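Local coordinates for F-actin-capping protein subunit alpha (Plasmodium berghei, PDB 7A0H) that probably caps actin filaments by binding their fast-growing barbed ends and blocking subunit exchange there, working as a homodimer, at residues A[211-216]-A[227-233]; A[66-70]-A[157-163]; A[9-13]-A[40-45]; A[58-62]-A[96-101]. All blocks are in the same frame, centred on the assembly; numbering follows the deposited sequence.

Contact 1 of 4, residues A[211-216]-A[227-233]; sequences GTIDVV and FKTRKVF
Arg230 and Asp214 sit opposite each other as a non-hydrogen-bonded antiparallel pair, their side chains running the same way on one face of the sheet. At the root of the arginine, Arg230 CB passes 3.7 Å from Asp214 OD1. With CG anti to the backbone N (chi1 163°), CG and CD climb alongside that oxygen, and a bend at chi3 turns the head group toward it. Arg230 NE donates to Asp214 OD1 at 2.9 Å, the oxygen lying somewhat out of the guanidinium plane, while NH2 reaches Asp214 OD2 at 3.1 Å almost in that plane and gives OD1 a weak second bond. Each oxygen uses its syn lone pair in this salt bridge, and because NE and NH2 are the donors the guanidinium grips side-on, although the flat groups are twisted 37° apart. Thr212 CG2 lies 3.6 Å from Arg230 NE, an apolar neighbour for the guanidinium. Isoleucine and phenylalanine suit the other face, where Ile213 CD1 meets Phe233 CE2 at 3.6 Å and helix 243-266 packs over both; Lys231 starts out on that face, and its amino end leads away to salt bridges with Asp260 and Asp264. Between the faces run backbone bonds such as Val215 N to Thr229 O, 2.7 Å. The strands are the arms of the beta hairpin 206-220/223-238, the last two of the five that this chain gives to its antiparallel capping-protein sheet.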
loop_
_atom_site.group_PDB
_atom_site.type_symbol
_atom_site.label_atom_id
_atom_site.label_comp_id
_atom_site.label_asym_id
_atom_site.label_seq_id
_atom_site.Cartn_x
_atom_site.Cartn_y
_atom_site.Cartn_z
ATOM N N GLY A 211 5.202 -8.717 -24.247
ATOM C CA GLY A 211 5.498 -7.472 -23.582
ATOM C C GLY A 211 4.739 -7.350 -22.284
ATOM O O GLY A 211 3.736 -8.041 -22.028
ATOM N N THR A 212 5.262 -6.447 -21.438
ATOM C CA THR A 212 4.625 -6.101 -20.166
ATOM C C THR A 212 4.742 -4.606 -19.959
ATOM O O THR A 212 5.816 -4.029 -20.164
ATOM C CB THR A 212 5.279 -6.864 -19.013
ATOM O OG1 THR A 212 5.239 -8.280 -19.277
ATOM C CG2 THR A 212 4.600 -6.554 -17.614
ATOM N N ILE A 213 3.630 -3.971 -19.646
ATOM C CA ILE A 213 3.627 -2.555 -19.312
ATOM C C ILE A 213 3.181 -2.384 -17.854
ATOM O O ILE A 213 2.060 -2.759 -17.489
ATOM C CB ILE A 213 2.722 -1.736 -20.262
ATOM C CG1 ILE A 213 3.267 -1.811 -21.730
ATOM C CG2 ILE A 213 2.693 -0.339 -19.785
ATOM C CD1 ILE A 213 2.450 -1.007 -22.727
ATOM N N ASP A 214 4.050 -1.778 -17.049
ATOM C CA ASP A 214 3.839 -1.587 -15.609
ATOM C C ASP A 214 3.688 -0.107 -15.331
ATOM O O ASP A 214 4.546 0.685 -15.733
ATOM C CB ASP A 214 5.007 -2.129 -14.820
ATOM C CG ASP A 214 4.987 -3.675 -14.681
ATOM O OD1 ASP A 214 3.901 -4.266 -14.435
ATOM O OD2 ASP A 214 6.094 -4.296 -14.773
ATOM N N VAL A 215 2.586 0.280 -14.696
ATOM C CA VAL A 215 2.368 1.665 -14.286
ATOM C C VAL A 215 2.198 1.662 -12.763
ATOM O O VAL A 215 1.390 0.883 -12.238
ATOM C CB VAL A 215 1.121 2.260 -14.932
ATOM C CG1 VAL A 215 1.132 3.759 -14.801
ATOM C CG2 VAL A 215 1.104 1.936 -16.404
ATOM N N VAL A 216 2.963 2.504 -12.057
ATOM C CA VAL A 216 2.916 2.516 -10.594
ATOM C C VAL A 216 2.813 3.950 -10.140
ATOM O O VAL A 216 3.743 4.749 -10.385
ATOM C CB VAL A 216 4.160 1.903 -9.900
ATOM C CG1 VAL A 216 3.899 1.781 -8.357
ATOM C CG2 VAL A 216 4.569 0.567 -10.471
ATOM N N PHE A 227 0.582 1.934 -5.941
ATOM C CA PHE A 227 -0.607 1.546 -6.680
ATOM C C PHE A 227 -0.207 1.113 -8.102
ATOM O O PHE A 227 0.199 1.920 -8.941
ATOM C CB PHE A 227 -1.573 2.724 -6.709
ATOM C CG PHE A 227 -2.774 2.486 -7.567
ATOM C CD1 PHE A 227 -3.051 3.310 -8.627
ATOM C CD2 PHE A 227 -3.642 1.453 -7.275
ATOM C CE1 PHE A 227 -4.144 3.091 -9.413
ATOM C CE2 PHE A 227 -4.763 1.251 -8.009
ATOM C CZ PHE A 227 -5.000 2.057 -9.109
ATOM N N LYS A 228 -0.366 -0.157 -8.387
ATOM C CA LYS A 228 0.205 -0.749 -9.572
ATOM C C LYS A 228 -0.853 -1.186 -10.565
ATOM O O LYS A 228 -1.842 -1.840 -10.198
ATOM C CB LYS A 228 1.034 -1.973 -9.231
ATOM C CG LYS A 228 2.187 -1.768 -8.273
ATOM C CD LYS A 228 2.664 -3.148 -7.889
ATOM C CE LYS A 228 4.041 -3.153 -7.375
ATOM N NZ LYS A 228 4.355 -4.591 -7.218
ATOM N N THR A 229 -0.601 -0.866 -11.840
ATOM C CA THR A 229 -1.389 -1.414 -12.942
ATOM C C THR A 229 -0.480 -2.030 -13.989
ATOM O O THR A 229 0.629 -1.541 -14.265
ATOM C CB THR A 229 -2.276 -0.394 -13.620
ATOM O OG1 THR A 229 -1.489 0.687 -14.075
ATOM C CG2 THR A 229 -3.250 0.130 -12.647
ATOM N N ARG A 230 -0.971 -3.142 -14.527
ATOM C CA ARG A 230 -0.211 -3.994 -15.396
ATOM C C ARG A 230 -1.037 -4.467 -16.590
ATOM O O ARG A 230 -2.169 -4.911 -16.439
ATOM C CB ARG A 230 0.310 -5.201 -14.598
ATOM C CG ARG A 230 0.750 -6.311 -15.487
ATOM C CD ARG A 230 1.433 -7.373 -14.716
ATOM N NE ARG A 230 2.783 -6.906 -14.514
ATOM C CZ ARG A 230 3.696 -7.529 -13.797
ATOM N NH1 ARG A 230 3.376 -8.650 -13.178
ATOM N NH2 ARG A 230 4.923 -7.004 -13.724
ATOM N N LYS A 231 -0.449 -4.403 -17.757
ATOM C CA LYS A 231 -0.992 -5.094 -18.912
ATOM C C LYS A 231 0.138 -5.864 -19.599
ATOM O O LYS A 231 1.254 -5.360 -19.734
ATOM C CB LYS A 231 -1.713 -4.129 -19.851
ATOM C CG LYS A 231 -2.716 -4.887 -20.634
ATOM C CD LYS A 231 -3.618 -3.934 -21.355
ATOM C CE LYS A 231 -4.724 -4.651 -22.040
ATOM N NZ LYS A 231 -5.375 -3.664 -22.957
ATOM N N VAL A 232 -0.151 -7.112 -19.900
ATOM C CA VAL A 232 0.702 -8.059 -20.577
ATOM C C VAL A 232 0.170 -8.262 -22.012
ATOM O O VAL A 232 -1.038 -8.397 -22.209
ATOM C CB VAL A 232 0.668 -9.388 -19.797
ATOM C CG1 VAL A 232 1.437 -10.398 -20.607
ATOM C CG2 VAL A 232 1.323 -9.255 -18.469
ATOM N N PHE A 233 1.072 -8.387 -22.978
ATOM C CA PHE A 233 0.787 -8.517 -24.410
ATOM C C PHE A 233 1.594 -9.659 -25.035
ATOM O O PHE A 233 2.790 -9.823 -24.698
ATOM C CB PHE A 233 1.172 -7.225 -25.176
ATOM C CG PHE A 233 0.510 -5.988 -24.666
ATOM C CD1 PHE A 233 -0.768 -5.645 -25.073
ATOM C CD2 PHE A 233 1.147 -5.167 -23.749
ATOM C CE1 PHE A 233 -1.374 -4.534 -24.587
ATOM C CE2 PHE A 233 0.495 -4.005 -23.287
ATOM C CZ PHE A 233 -0.713 -3.709 -23.693
#

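Contact 2 of 4, residues A[66-70]-A[157-163]; sequences EYIII and KCASSVY
Tyr67 and Ile69 of the short strand 66-70 reach across to Lys157, Ala159, Ser161 and Tyr163 of strand 154-167, so that a small two-stranded hairpin packs against a face of the five-stranded antiparallel sheet of the capping-protein fold. The strands lie in stacked layers, their axes 7.9 Å apart and 63° to one another, so side chains rather than backbone pairing join them. Tyr67 and Lys157 cross at about a right angle: the phenol oxygen lies against the aliphatic stem of the lysine, with Tyr67 OH 3.4 Å from Lys157 CG. The lysine is extended until its last torsion, where a bend (chi4 -69°) brings NZ back for a weak hydrogen bond of 3.4 Å from Lys157 NZ to Tyr67 OH. A lysine suits this margin because its methylenes can lie against the tyrosine while its amino end still finds a polar partner. Further along, alanine is small enough to let the strands come close, and Ala159 CB rests 4.0 Å from Tyr67 CD2, oblique to the ring. Cys158 points to the other side of the sheet, where a disulfide to Cys179 of the adjoining strand has been seen. Ile69 meets Ser161 and Tyr163 together, its CD1 lying 4.0 Å from Ser161 CB. Tyr163 slants across this isoleucine, and one face of its ring carries Ser161 OG, displaced toward the rim; its own hydroxyl, Tyr163 OH, ends 3.5 Å from Ile69 CB.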
loop_
_atom_site.group_PDB
_atom_site.type_symbol
_atom_site.label_atom_id
_atom_site.label_comp_id
_atom_site.label_asym_id
_atom_site.label_seq_id
_atom_site.Cartn_x
_atom_site.Cartn_y
_atom_site.Cartn_z
ATOM N N GLU A 66 23.585 9.760 -18.809
ATOM C CA GLU A 66 23.395 8.342 -19.088
ATOM C C GLU A 66 22.746 7.642 -17.897
ATOM O O GLU A 66 22.557 8.206 -16.807
ATOM C CB GLU A 66 24.721 7.629 -19.393
ATOM C CG GLU A 66 25.565 8.169 -20.549
ATOM C CD GLU A 66 25.000 7.952 -21.944
ATOM O OE1 GLU A 66 23.973 7.235 -22.135
ATOM O OE2 GLU A 66 25.628 8.514 -22.870
ATOM N N TYR A 67 22.350 6.404 -18.149
ATOM C CA TYR A 67 21.726 5.588 -17.137
ATOM C C TYR A 67 22.168 4.147 -17.377
ATOM O O TYR A 67 22.324 3.710 -18.518
ATOM C CB TYR A 67 20.186 5.612 -17.150
ATOM C CG TYR A 67 19.606 6.958 -16.683
ATOM C CD1 TYR A 67 19.492 7.273 -15.325
ATOM C CD2 TYR A 67 19.183 7.923 -17.629
ATOM C CE1 TYR A 67 19.001 8.534 -14.921
ATOM C CE2 TYR A 67 18.724 9.165 -17.225
ATOM C CZ TYR A 67 18.630 9.471 -15.885
ATOM O OH TYR A 67 18.146 10.702 -15.528
ATOM N N ILE A 68 22.387 3.455 -16.289
ATOM C CA ILE A 68 22.501 2.009 -16.250
ATOM C C ILE A 68 21.146 1.563 -15.794
ATOM O O ILE A 68 20.567 2.186 -14.890
ATOM C CB ILE A 68 23.584 1.524 -15.247
ATOM C CG1 ILE A 68 24.988 1.958 -15.653
ATOM C CG2 ILE A 68 23.512 0.011 -15.143
ATOM C CD1 ILE A 68 25.456 1.225 -16.902
ATOM N N ILE A 69 20.632 0.498 -16.391
ATOM C CA ILE A 69 19.335 -0.012 -15.975
ATOM C C ILE A 69 19.544 -1.353 -15.312
ATOM O O ILE A 69 20.140 -2.259 -15.906
ATOM C CB ILE A 69 18.361 -0.134 -17.131
ATOM C CG1 ILE A 69 18.389 1.106 -18.026
ATOM C CG2 ILE A 69 16.985 -0.310 -16.548
ATOM C CD1 ILE A 69 17.402 0.960 -19.098
ATOM N N ILE A 70 19.029 -1.490 -14.092
ATOM C CA ILE A 70 19.258 -2.660 -13.301
ATOM C C ILE A 70 18.123 -3.614 -13.497
ATOM O O ILE A 70 16.999 -3.284 -13.128
ATOM C CB ILE A 70 19.336 -2.325 -11.806
ATOM C CG1 ILE A 70 20.250 -1.159 -11.450
ATOM C CG2 ILE A 70 19.799 -3.517 -11.087
ATOM C CD1 ILE A 70 21.641 -1.339 -11.931
ATOM N N LYS A 157 12.720 11.516 -15.570
ATOM C CA LYS A 157 13.912 10.774 -15.993
ATOM C C LYS A 157 13.478 9.609 -16.867
ATOM O O LYS A 157 12.630 8.806 -16.438
ATOM C CB LYS A 157 14.730 10.255 -14.793
ATOM C CG LYS A 157 15.299 11.371 -13.850
ATOM C CD LYS A 157 16.095 10.789 -12.654
ATOM C CE LYS A 157 16.856 11.885 -11.890
ATOM N NZ LYS A 157 18.014 12.495 -12.648
ATOM N N CYS A 158 14.066 9.520 -18.077
ATOM C CA CYS A 158 13.638 8.596 -19.125
ATOM C C CYS A 158 14.847 7.795 -19.572
ATOM O O CYS A 158 15.969 8.316 -19.665
ATOM C CB CYS A 158 13.025 9.316 -20.357
ATOM S SG CYS A 158 12.338 8.165 -21.671
ATOM N N ALA A 159 14.622 6.527 -19.855
ATOM C CA ALA A 159 15.717 5.744 -20.407
ATOM C C ALA A 159 15.126 4.603 -21.211
ATOM O O ALA A 159 14.004 4.127 -20.922
ATOM C CB ALA A 159 16.677 5.257 -19.279
ATOM N N SER A 160 15.881 4.190 -22.232
ATOM C CA SER A 160 15.497 3.064 -23.068
ATOM C C SER A 160 16.769 2.351 -23.511
ATOM O O SER A 160 17.800 3.000 -23.744
ATOM C CB SER A 160 14.739 3.488 -24.361
ATOM O OG SER A 160 15.519 4.470 -25.125
ATOM N N SER A 161 16.634 1.054 -23.810
ATOM C CA SER A 161 17.833 0.291 -24.087
ATOM C C SER A 161 17.419 -0.931 -24.839
ATOM O O SER A 161 16.312 -1.388 -24.640
ATOM C CB SER A 161 18.529 -0.133 -22.743
ATOM O OG SER A 161 19.667 -0.882 -23.081
ATOM N N VAL A 162 18.303 -1.516 -25.638
ATOM C CA VAL A 162 18.003 -2.831 -26.198
ATOM C C VAL A 162 19.181 -3.765 -25.911
ATOM O O VAL A 162 20.347 -3.410 -26.179
ATOM C CB VAL A 162 17.693 -2.805 -27.723
ATOM C CG1 VAL A 162 17.283 -4.202 -28.138
ATOM C CG2 VAL A 162 16.415 -1.885 -28.125
ATOM N N TYR A 163 18.862 -4.984 -25.429
ATOM C CA TYR A 163 19.851 -5.984 -25.044
ATOM C C TYR A 163 19.757 -7.232 -25.912
ATOM O O TYR A 163 18.657 -7.699 -26.221
ATOM C CB TYR A 163 19.682 -6.472 -23.523
ATOM C CG TYR A 163 19.631 -5.359 -22.527
ATOM C CD1 TYR A 163 20.806 -4.902 -21.887
ATOM C CD2 TYR A 163 18.454 -4.709 -22.282
ATOM C CE1 TYR A 163 20.791 -3.820 -21.024
ATOM C CE2 TYR A 163 18.402 -3.644 -21.364
ATOM C CZ TYR A 163 19.547 -3.204 -20.734
ATOM O OH TYR A 163 19.493 -2.118 -19.848
#

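Contact 3 of 4, residues A[9-13]-A[40-45]; sequences KKFIR and IIQNFI
Phe44 is the bump of this interface: its flat ring slides into a hollow on helix 3-18 whose walls are Lys9, Ile12 and Arg13. Phe44 CB and ring leave helix 39-55 pointing at the neighbour, the first torsion placing CG opposite the backbone N. Lys9 covers one face. Its extended chain drapes slantwise over the aromatic surface, and Lys9 CG sits 3.8 Å from the centroid of the Phe44 ring, only 9° off the ring normal, a CH-pi contact. Lysine fits because four methylenes make a greasy lid while the amino group is carried onward past the ring. The ring's leading atom, Phe44 CZ, is stopped by Lys9 CB at 3.5 Å, and the branched Ile12 walls the lateral edge, its CG2 in the ring plane and 3.8 Å from Phe44 CE2. The two segments run at 34° to each other with axes 11.1 Å apart, a spacing wide enough to take a whole phenyl group. Helices 3-18 and 39-55 belong to an N-terminal three-helix cluster, in which helix 21-35 supplies Leu31 against Ile12, Phe35 against Ile41 and Ile28 against Ile45. Deeper in the groove, Ile12 CD1 meets Ile41 CD1 at 4.0 Å, the two side chains crossing at about a right angle, and Ile12 CG2 also touches Ile45 CG1 at 4.0 Å. On the side of the phenyl plane away from Lys9, the arginine bends at chi3 to bring Arg13 NH2 within 3.8 Å of Phe44 CE1, with guanidinium and ring planes inclined by 42°.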
loop_
_atom_site.group_PDB
_atom_site.type_symbol
_atom_site.label_atom_id
_atom_site.label_comp_id
_atom_site.label_asym_id
_atom_site.label_seq_id
_atom_site.Cartn_x
_atom_site.Cartn_y
_atom_site.Cartn_z
ATOM N N LYS A 9 16.175 -11.760 10.044
ATOM C CA LYS A 9 16.111 -11.757 8.592
ATOM C C LYS A 9 14.668 -11.799 8.154
ATOM O O LYS A 9 14.269 -11.099 7.207
ATOM C CB LYS A 9 16.865 -12.962 8.041
ATOM C CG LYS A 9 18.379 -12.878 8.158
ATOM C CD LYS A 9 19.067 -13.970 7.343
ATOM C CE LYS A 9 20.578 -13.827 7.390
ATOM N NZ LYS A 9 21.243 -14.843 6.550
ATOM N N LYS A 10 13.892 -12.655 8.833
ATOM C CA LYS A 10 12.478 -12.758 8.518
ATOM C C LYS A 10 11.814 -11.419 8.713
ATOM O O LYS A 10 10.944 -11.035 7.932
ATOM C CB LYS A 10 11.821 -13.802 9.401
ATOM C CG LYS A 10 12.358 -15.187 9.159
ATOM C CD LYS A 10 11.689 -16.199 10.044
ATOM C CE LYS A 10 12.276 -17.574 9.818
ATOM N NZ LYS A 10 11.753 -18.572 10.803
ATOM N N PHE A 11 12.273 -10.665 9.705
ATOM C CA PHE A 11 11.667 -9.371 9.972
ATOM C C PHE A 11 12.131 -8.315 8.981
ATOM O O PHE A 11 11.312 -7.539 8.481
ATOM C CB PHE A 11 12.015 -8.935 11.395
ATOM C CG PHE A 11 11.546 -7.569 11.734
ATOM C CD1 PHE A 11 10.212 -7.318 11.924
ATOM C CD2 PHE A 11 12.439 -6.541 11.876
ATOM C CE1 PHE A 11 9.790 -6.064 12.233
ATOM C CE2 PHE A 11 12.013 -5.290 12.183
ATOM C CZ PHE A 11 10.694 -5.050 12.364
ATOM N N ILE A 12 13.429 -8.306 8.656
ATOM C CA ILE A 12 13.960 -7.349 7.684
ATOM C C ILE A 12 13.322 -7.564 6.326
ATOM O O ILE A 12 13.027 -6.616 5.592
ATOM C CB ILE A 12 15.498 -7.471 7.617
ATOM C CG1 ILE A 12 16.139 -6.780 8.818
ATOM C CG2 ILE A 12 15.989 -6.865 6.302
ATOM C CD1 ILE A 12 17.601 -7.061 9.011
ATOM N N ARG A 13 13.130 -8.825 5.960
ATOM C CA ARG A 13 12.441 -9.166 4.722
ATOM C C ARG A 13 10.993 -8.715 4.760
ATOM O O ARG A 13 10.505 -8.097 3.816
ATOM C CB ARG A 13 12.563 -10.666 4.483
ATOM C CG ARG A 13 11.928 -11.185 3.239
ATOM C CD ARG A 13 12.550 -12.485 2.849
ATOM N NE ARG A 13 13.812 -12.234 2.168
ATOM C CZ ARG A 13 14.750 -13.149 1.967
ATOM N NH1 ARG A 13 14.574 -14.382 2.419
ATOM N NH2 ARG A 13 15.863 -12.821 1.322
ATOM N N ILE A 40 26.810 -9.515 8.389
ATOM C CA ILE A 40 25.970 -10.497 7.719
ATOM C C ILE A 40 24.664 -9.863 7.297
ATOM O O ILE A 40 24.153 -10.096 6.183
ATOM C CB ILE A 40 25.713 -11.714 8.625
ATOM C CG1 ILE A 40 26.989 -12.527 8.759
ATOM C CG2 ILE A 40 24.535 -12.535 8.079
ATOM C CD1 ILE A 40 26.893 -13.709 9.686
ATOM N N ILE A 41 24.110 -9.027 8.167
ATOM C CA ILE A 41 22.821 -8.433 7.820
ATOM C C ILE A 41 23.000 -7.180 6.988
ATOM O O ILE A 41 22.054 -6.770 6.333
ATOM C CB ILE A 41 21.967 -8.169 9.077
ATOM C CG1 ILE A 41 22.301 -6.854 9.762
ATOM C CG2 ILE A 41 22.052 -9.369 10.018
ATOM C CD1 ILE A 41 21.370 -5.753 9.357
ATOM N N GLN A 42 24.190 -6.576 6.982
ATOM C CA GLN A 42 24.457 -5.541 5.997
ATOM C C GLN A 42 24.441 -6.149 4.614
ATOM O O GLN A 42 23.840 -5.598 3.710
ATOM C CB GLN A 42 25.780 -4.862 6.311
ATOM C CG GLN A 42 25.606 -3.997 7.548
ATOM C CD GLN A 42 25.489 -2.532 7.237
ATOM O OE1 GLN A 42 25.565 -2.118 6.066
ATOM N NE2 GLN A 42 25.240 -1.729 8.271
ATOM N N ASN A 43 25.000 -7.338 4.468
ATOM C CA ASN A 43 25.076 -8.037 3.197
ATOM C C ASN A 43 23.761 -8.688 2.801
ATOM O O ASN A 43 23.405 -8.678 1.610
ATOM C CB ASN A 43 26.202 -9.063 3.276
ATOM C CG ASN A 43 27.574 -8.409 3.315
ATOM O OD1 ASN A 43 27.767 -7.312 2.760
ATOM N ND2 ASN A 43 28.516 -9.039 4.016
ATOM N N PHE A 44 23.044 -9.260 3.761
ATOM C CA PHE A 44 21.680 -9.711 3.563
ATOM C C PHE A 44 20.831 -8.570 3.038
ATOM O O PHE A 44 20.113 -8.718 2.050
ATOM C CB PHE A 44 21.113 -10.219 4.885
ATOM C CG PHE A 44 19.688 -10.665 4.835
ATOM C CD1 PHE A 44 19.349 -11.917 4.363
ATOM C CD2 PHE A 44 18.686 -9.844 5.324
ATOM C CE1 PHE A 44 18.037 -12.330 4.360
ATOM C CE2 PHE A 44 17.386 -10.250 5.304
ATOM C CZ PHE A 44 17.065 -11.499 4.828
ATOM N N ILE A 45 20.980 -7.390 3.625
ATOM C CA ILE A 45 20.189 -6.268 3.175
ATOM C C ILE A 45 20.626 -5.899 1.769
ATOM O O ILE A 45 19.789 -5.633 0.902
ATOM C CB ILE A 45 20.317 -5.093 4.144
ATOM C CG1 ILE A 45 19.630 -5.377 5.481
ATOM C CG2 ILE A 45 19.641 -3.822 3.583
ATOM C CD1 ILE A 45 19.927 -4.272 6.555
#

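Contact 4 of 4, residues A[58-62]-A[96-101]; sequences ILIPF and RKVIDT
Pro61 O accepts a hydrogen bond of 2.7 Å from a water molecule whose oxygen in turn accepts the N-H of Val98, at 2.7 Å from Val98 N, so one water spans the two backbones. Proline has no N-H to offer, but its carbonyl is available for this bridge. Beside it, Val98 turns a methyl inward, and Val98 CG2 packs 3.9 Å from Ile60 CG2. The strands run at 57° to each other and belong to different sheets: 58-62 pairs with 66-70 in a hairpin, whereas 97-103 is the last strand of a four-stranded antiparallel sheet. Arg96 and Lys97 face a single residue of strand 87-92 as a G1 beta bulge, with Arg96 in a left-handed backbone conformation. Ile60 CG2 rests on the bulge backbone, 3.6 Å from Lys97 CA. The arginine's chain is extended from CG to NE, which carries its head group to Ile58. There the isoleucine lies over one guanidinium face, crossing at about a right angle, and Ile58 CD1 comes 3.5 Å from Arg96 NH2. At the far end, Phe62 and Thr101 approach from opposite directions, the threonine contributing its methyl, with Phe62 CE1 3.6 Å from Thr101 CG2.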
loop_
_atom_site.group_PDB
_atom_site.type_symbol
_atom_site.label_atom_id
_atom_site.label_comp_id
_atom_site.label_asym_id
_atom_site.label_seq_id
_atom_site.Cartn_x
_atom_site.Cartn_y
_atom_site.Cartn_z
ATOM N N ILE A 58 15.200 -0.414 -12.063
ATOM C CA ILE A 58 15.696 0.816 -11.456
ATOM C C ILE A 58 16.739 1.434 -12.378
ATOM O O ILE A 58 17.639 0.754 -12.886
ATOM C CB ILE A 58 16.309 0.501 -10.070
ATOM C CG1 ILE A 58 15.238 0.240 -8.992
ATOM C CG2 ILE A 58 17.313 1.562 -9.573
ATOM C CD1 ILE A 58 14.140 1.166 -9.051
ATOM N N LEU A 59 16.721 2.748 -12.447
ATOM C CA LEU A 59 17.731 3.525 -13.127
ATOM C C LEU A 59 18.807 4.082 -12.211
ATOM O O LEU A 59 18.500 4.850 -11.301
ATOM C CB LEU A 59 17.088 4.741 -13.797
ATOM C CG LEU A 59 15.926 4.529 -14.808
ATOM C CD1 LEU A 59 15.594 5.917 -15.359
ATOM C CD2 LEU A 59 16.405 3.525 -15.842
ATOM N N ILE A 60 20.054 3.874 -12.598
ATOM C CA ILE A 60 21.200 4.459 -11.914
ATOM C C ILE A 60 21.902 5.394 -12.880
ATOM O O ILE A 60 22.313 4.981 -13.955
ATOM C CB ILE A 60 22.174 3.395 -11.375
ATOM C CG1 ILE A 60 21.440 2.665 -10.261
ATOM C CG2 ILE A 60 23.435 4.097 -10.896
ATOM C CD1 ILE A 60 22.146 1.502 -9.716
ATOM N N PRO A 61 22.049 6.644 -12.533
ATOM C CA PRO A 61 22.707 7.587 -13.432
ATOM C C PRO A 61 24.178 7.282 -13.598
ATOM O O PRO A 61 24.884 6.925 -12.644
ATOM C CB PRO A 61 22.563 8.926 -12.690
ATOM C CG PRO A 61 21.497 8.712 -11.711
ATOM C CD PRO A 61 21.559 7.282 -11.310
ATOM N N PHE A 62 24.643 7.499 -14.817
ATOM C CA PHE A 62 25.991 7.142 -15.221
ATOM C C PHE A 62 26.565 8.324 -15.974
ATOM O O PHE A 62 25.926 8.837 -16.891
ATOM C CB PHE A 62 25.934 5.846 -16.055
ATOM C CG PHE A 62 27.237 5.462 -16.607
ATOM C CD1 PHE A 62 28.356 5.498 -15.813
ATOM C CD2 PHE A 62 27.342 5.003 -17.894
ATOM C CE1 PHE A 62 29.577 5.153 -16.318
ATOM C CE2 PHE A 62 28.551 4.648 -18.404
ATOM C CZ PHE A 62 29.671 4.718 -17.612
ATOM N N ARG A 96 22.651 3.379 -5.040
ATOM C CA ARG A 96 22.172 3.607 -6.411
ATOM C C ARG A 96 23.147 4.504 -7.169
ATOM O O ARG A 96 22.805 5.583 -7.668
ATOM C CB ARG A 96 20.762 4.205 -6.438
ATOM C CG ARG A 96 19.666 3.219 -6.022
ATOM C CD ARG A 96 18.286 3.684 -6.460
ATOM N NE ARG A 96 17.245 2.732 -6.052
ATOM C CZ ARG A 96 15.929 2.955 -6.170
ATOM N NH1 ARG A 96 15.479 4.109 -6.678
ATOM N NH2 ARG A 96 15.058 2.022 -5.803
ATOM N N LYS A 97 24.389 4.048 -7.228
ATOM C CA LYS A 97 25.411 4.758 -7.966
ATOM C C LYS A 97 26.339 3.768 -8.601
ATOM O O LYS A 97 26.389 2.598 -8.214
ATOM C CB LYS A 97 26.202 5.745 -7.108
ATOM C CG LYS A 97 27.009 5.112 -5.961
ATOM C CD LYS A 97 28.016 6.138 -5.354
ATOM C CE LYS A 97 28.784 5.604 -4.148
ATOM N NZ LYS A 97 29.594 6.723 -3.541
ATOM N N VAL A 98 27.031 4.248 -9.629
ATOM C CA VAL A 98 28.059 3.482 -10.295
ATOM C C VAL A 98 29.372 3.644 -9.532
ATOM O O VAL A 98 29.866 4.772 -9.372
ATOM C CB VAL A 98 28.225 3.946 -11.741
ATOM C CG1 VAL A 98 29.348 3.198 -12.413
ATOM C CG2 VAL A 98 26.931 3.711 -12.503
ATOM N N ILE A 99 30.021 2.530 -9.226
ATOM C CA ILE A 99 31.281 2.572 -8.482
ATOM C C ILE A 99 32.458 2.064 -9.286
ATOM O O ILE A 99 33.589 2.175 -8.826
ATOM C CB ILE A 99 31.178 1.801 -7.146
ATOM C CG1 ILE A 99 30.794 0.322 -7.370
ATOM C CG2 ILE A 99 30.081 2.384 -6.325
ATOM C CD1 ILE A 99 30.733 -0.576 -6.070
ATOM N N ASP A 100 32.247 1.499 -10.465
ATOM C CA ASP A 100 33.374 1.102 -11.317
ATOM C C ASP A 100 32.795 0.737 -12.682
ATOM O O ASP A 100 31.623 0.408 -12.818
ATOM C CB ASP A 100 34.161 -0.036 -10.610
ATOM C CG ASP A 100 35.491 -0.340 -11.238
ATOM O OD1 ASP A 100 36.272 0.606 -11.606
ATOM O OD2 ASP A 100 35.783 -1.569 -11.266
ATOM N N THR A 101 33.618 0.817 -13.705
ATOM C CA THR A 101 33.161 0.390 -15.012
ATOM C C THR A 101 34.282 -0.366 -15.681
ATOM O O THR A 101 35.455 -0.022 -15.508
ATOM C CB THR A 101 32.741 1.536 -15.896
ATOM O OG1 THR A 101 33.846 2.412 -16.017
ATOM C CG2 THR A 101 31.593 2.295 -15.303
HETATM O O HOH W 1 16.226 5.453 -8.780
HETATM O O HOH W 2 26.386 6.772 -10.430
#

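Contacts 2 and 4 are the close pair, their centres 11 Å apart, because strands 58-62 and 66-70 form one hairpin: Ile68 N to Ile60 O at 2.8 Å and Ile70 N to Ile58 O at 2.9 Å are probable hydrogen bonds. Through this hairpin the four-stranded sheet of contact 4 is linked to the five-stranded sheet of contact 2. Contact 1 lies at the other end of that sheet's strand order, about 18 Å from contact 2 between centres, and also touches the second subunit. Contact 3 stands apart among the N-terminal helices, about 23 Å from contact 4 between centres, yet helix 39-55 is followed after a two-residue link by strand 58-62.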